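Local structure of beta-N-acetylglucosaminidase-like protein Glycoside hydrolase family 20 (Flavobacterium johnsoniae, 6YHH) at residues V464-A469 with K489-V494. The protein probably acts as a beta-N-acetylhexosaminidase of glycoside hydrolase family 20, removing N-acetylglucosamine units in bacterial chitin degradation. Residues are numbered along the deposited sequence; the frame is centred on the assembly and turned at random.
Sequences VWPRTA and KRLESV
Pro466 and Ala469, at the start of helix 467-476, meet Leu491 and Val494 of helix 484-497, a contact of apolar side chains, with no hydrogen bond between the segments, joining two helices that follow the last strand (443-450) of the family 20 TIM barrel. The first segment begins at the end of helix 460-464, where Val464 packs on Met450 of that strand and its carbonyl O receives two donors from Thr468: the backbone N at 2.9 Å and OG1 at 2.7 Å. Trp465 then breaks the helical path and packs its indole on Ala169 and Leu170 of helix 160-172, while CG1 of Val464 and CB of Thr468 lie over the rim of one ring face. A cis peptide bond leads into Pro466, the N-cap residue, whose ring crosses the Leu491 side chain at about a right angle. Pro466 CB sits 4.0 Å from Leu491 CG, which stands anti to the backbone N (chi1 -170°) and so brings the branch point up to the proline; from there CD2 meets CG and CB of the ring, while CD1 touches Pro466 CB and O and the Ala469 methyl. Replacing Leu491 by an alanine would probably open a gap beside Pro466, leaving Ala469 against Val494 as the main remaining side-chain contact between the two segments. Arg467 turns away from this seam, its guanidinium bonded to the carbonyls of Arg463, Ile414 and Tyr418. One turn on from Pro466, whose O accepts the Ala469 N-H, Ala469 places CB 3.9 Å from Leu491 CD1 and 4.1 Å from Val494 CG1.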
ATOM      1  N   VAL A 464     -11.041   9.923   0.851  1.00  7.19           N
ATOM      2  CA  VAL A 464     -10.561  11.118   0.108  1.00  7.31           C
ATOM      3  C   VAL A 464     -10.948  11.086  -1.364  1.00  7.52           C
ATOM      4  O   VAL A 464     -11.365  12.116  -1.896  1.00  7.61           O
ATOM      5  CB  VAL A 464      -9.046  11.308   0.289  1.00  7.54           C
ATOM      6  CG1 VAL A 464      -8.534  12.525  -0.455  1.00  8.00           C
ATOM      7  CG2 VAL A 464      -8.788  11.472   1.767  1.00  7.85           C
ATOM      8  N   TRP A 465     -10.805   9.938  -1.996  1.00  7.51           N
ATOM      9  CA  TRP A 465     -10.919   9.761  -3.475  1.00  8.39           C
ATOM     10  C   TRP A 465     -12.058   8.847  -3.784  1.00  8.35           C
ATOM     11  O   TRP A 465     -12.234   7.807  -3.105  1.00  8.76           O
ATOM     12  CB  TRP A 465      -9.606   9.182  -4.026  1.00  8.03           C
ATOM     13  CG  TRP A 465      -8.396  10.021  -3.600  1.00  7.99           C
ATOM     14  CD1 TRP A 465      -7.447   9.721  -2.617  1.00  8.39           C
ATOM     15  CD2 TRP A 465      -8.042  11.328  -4.097  1.00  8.04           C
ATOM     16  NE1 TRP A 465      -6.571  10.786  -2.488  1.00  8.17           N
ATOM     17  CE2 TRP A 465      -6.915  11.769  -3.390  1.00  8.02           C
ATOM     18  CE3 TRP A 465      -8.638  12.211  -5.058  1.00  8.44           C
ATOM     19  CZ2 TRP A 465      -6.362  13.016  -3.587  1.00  8.50           C
ATOM     20  CZ3 TRP A 465      -8.052  13.438  -5.282  1.00  9.01           C
ATOM     21  CH2 TRP A 465      -6.914  13.849  -4.513  1.00  8.74           C
ATOM     22  N   PRO A 466     -12.859   9.147  -4.841  1.00  8.25           N
ATOM     23  CA  PRO A 466     -12.586  10.186  -5.804  1.00  8.74           C
ATOM     24  C   PRO A 466     -13.252  11.525  -5.533  1.00  8.56           C
ATOM     25  O   PRO A 466     -13.137  12.452  -6.369  1.00  9.08           O
ATOM     26  CB  PRO A 466     -13.150   9.607  -7.096  1.00  9.45           C
ATOM     27  CG  PRO A 466     -14.375   8.873  -6.591  1.00  9.53           C
ATOM     28  CD  PRO A 466     -13.939   8.270  -5.266  1.00  9.83           C
ATOM     29  N   ARG A 467     -13.911  11.730  -4.417  1.00  8.83           N
ATOM     30  CA  ARG A 467     -14.582  12.990  -4.185  1.00  8.36           C
ATOM     31  C   ARG A 467     -13.681  14.209  -4.214  1.00  8.66           C
ATOM     32  O   ARG A 467     -14.121  15.297  -4.678  1.00  9.78           O
ATOM     33  CB  ARG A 467     -15.478  13.003  -2.934  1.00  8.69           C
ATOM     34  CG  ARG A 467     -16.680  12.041  -3.004  1.00  9.13           C
ATOM     35  CD  ARG A 467     -17.583  11.930  -1.773  1.00  9.39           C
ATOM     36  NE  ARG A 467     -16.751  11.349  -0.700  1.00  8.40           N
ATOM     37  CZ  ARG A 467     -16.769  11.705   0.555  1.00  8.04           C
ATOM     38  NH1 ARG A 467     -17.690  12.510   1.026  1.00  7.98           N
ATOM     39  NH2 ARG A 467     -15.823  11.231   1.359  1.00  7.89           N
ATOM     40  N   THR A 468     -12.454  14.108  -3.718  1.00  7.92           N
ATOM     41  CA  THR A 468     -11.554  15.232  -3.740  1.00  8.17           C
ATOM     42  C   THR A 468     -11.154  15.649  -5.178  1.00  8.22           C
ATOM     43  O   THR A 468     -10.761  16.774  -5.401  1.00  8.97           O
ATOM     44  CB  THR A 468     -10.368  14.962  -2.824  1.00  8.93           C
ATOM     45  OG1 THR A 468     -10.948  14.735  -1.512  1.00  9.60           O
ATOM     46  CG2 THR A 468      -9.397  16.119  -2.805  1.00 10.69           C
ATOM     47  N   ALA A 469     -11.310  14.720  -6.123  1.00  8.41           N
ATOM     48  CA  ALA A 469     -11.052  15.040  -7.555  1.00  8.52           C
ATOM     49  C   ALA A 469     -12.087  15.992  -8.093  1.00  8.69           C
ATOM     50  O   ALA A 469     -11.747  16.911  -8.839  1.00  8.92           O
ATOM     51  CB  ALA A 469     -10.861  13.800  -8.389  1.00  7.95           C
ATOM     52  N   LYS A 489     -19.435  11.342 -15.086  1.00 11.47           N
ATOM     53  CA  LYS A 489     -19.010  10.549 -16.255  1.00 12.80           C
ATOM     54  C   LYS A 489     -17.494  10.603 -16.394  1.00 12.85           C
ATOM     55  O   LYS A 489     -16.863   9.584 -16.594  1.00 12.85           O
ATOM     56  CB  LYS A 489     -19.703  10.999 -17.557  1.00 14.75           C
ATOM     57  N   ARG A 490     -16.907  11.780 -16.200  1.00 11.56           N
ATOM     58  CA  ARG A 490     -15.458  11.973 -16.314  1.00 10.87           C
ATOM     59  C   ARG A 490     -14.732  11.415 -15.109  1.00 10.29           C
ATOM     60  O   ARG A 490     -13.603  10.983 -15.199  1.00 10.36           O
ATOM     61  CB  ARG A 490     -15.102  13.477 -16.482  1.00 11.58           C
ATOM     62  CG  ARG A 490     -15.573  14.021 -17.825  1.00 11.94           C
ATOM     63  CD  ARG A 490     -15.197  15.502 -18.038  1.00 12.81           C
ATOM     64  NE  ARG A 490     -16.059  16.411 -17.274  1.00 11.81           N
ATOM     65  CZ  ARG A 490     -15.702  17.169 -16.253  1.00 11.66           C
ATOM     66  NH1 ARG A 490     -14.453  17.227 -15.770  1.00 11.28           N
ATOM     67  NH2 ARG A 490     -16.613  17.890 -15.668  1.00 11.73           N
ATOM     68  N   LEU A 491     -15.407  11.447 -13.963  1.00  9.24           N
ATOM     69  CA  LEU A 491     -14.719  11.061 -12.693  1.00  9.16           C
ATOM     70  C   LEU A 491     -14.309   9.587 -12.688  1.00 10.36           C
ATOM     71  O   LEU A 491     -13.334   9.206 -12.021  1.00 10.36           O
ATOM     72  CB  LEU A 491     -15.696  11.315 -11.580  1.00  9.02           C
ATOM     73  CG  LEU A 491     -15.151  11.226 -10.165  1.00  9.74           C
ATOM     74  CD1 LEU A 491     -14.144  12.292  -9.903  1.00 10.49           C
ATOM     75  CD2 LEU A 491     -16.277  11.348  -9.138  1.00 10.81           C
ATOM     76  N   GLU A 492     -15.056   8.737 -13.387  1.00 11.04           N
ATOM     77  CA  GLU A 492     -14.842   7.308 -13.361  1.00 11.20           C
ATOM     78  C   GLU A 492     -13.416   6.954 -13.831  1.00 10.86           C
ATOM     79  O   GLU A 492     -12.677   6.227 -13.156  1.00  9.94           O
ATOM     80  CB  GLU A 492     -15.834   6.530 -14.191  1.00 13.82           C
ATOM     81  CG  GLU A 492     -17.294   6.689 -13.856  1.00 19.31           C
ATOM     82  CD  GLU A 492     -18.176   5.750 -14.692  1.00 28.78           C
ATOM     83  OE1 GLU A 492     -17.642   5.153 -15.751  1.00 30.24           O
ATOM     84  OE2 GLU A 492     -19.396   5.607 -14.279  1.00 34.35           O
ATOM     85  N   SER A 493     -12.989   7.515 -14.954  1.00 10.13           N
ATOM     86  CA  SER A 493     -11.648   7.217 -15.437  1.00  9.88           C
ATOM     87  C   SER A 493     -10.557   7.927 -14.644  1.00  8.70           C
ATOM     88  O   SER A 493      -9.477   7.377 -14.464  1.00  8.66           O
ATOM     89  CB  SER A 493     -11.491   7.532 -16.939  1.00 11.43           C
ATOM     90  OG  SER A 493     -11.684   8.891 -17.184  1.00 12.21           O
ATOM     91  N   VAL A 494     -10.840   9.117 -14.153  1.00  8.83           N
ATOM     92  CA  VAL A 494      -9.903   9.828 -13.278  1.00  9.22           C
ATOM     93  C   VAL A 494      -9.630   8.979 -12.025  1.00  9.68           C
ATOM     94  O   VAL A 494      -8.454   8.794 -11.639  1.00  9.51           O
ATOM     95  CB  VAL A 494     -10.518  11.203 -12.905  1.00 10.75           C
ATOM     96  CG1 VAL A 494      -9.665  11.910 -11.874  1.00 12.22           C
ATOM     97  CG2 VAL A 494     -10.645  12.115 -14.134  1.00 11.91           C
TER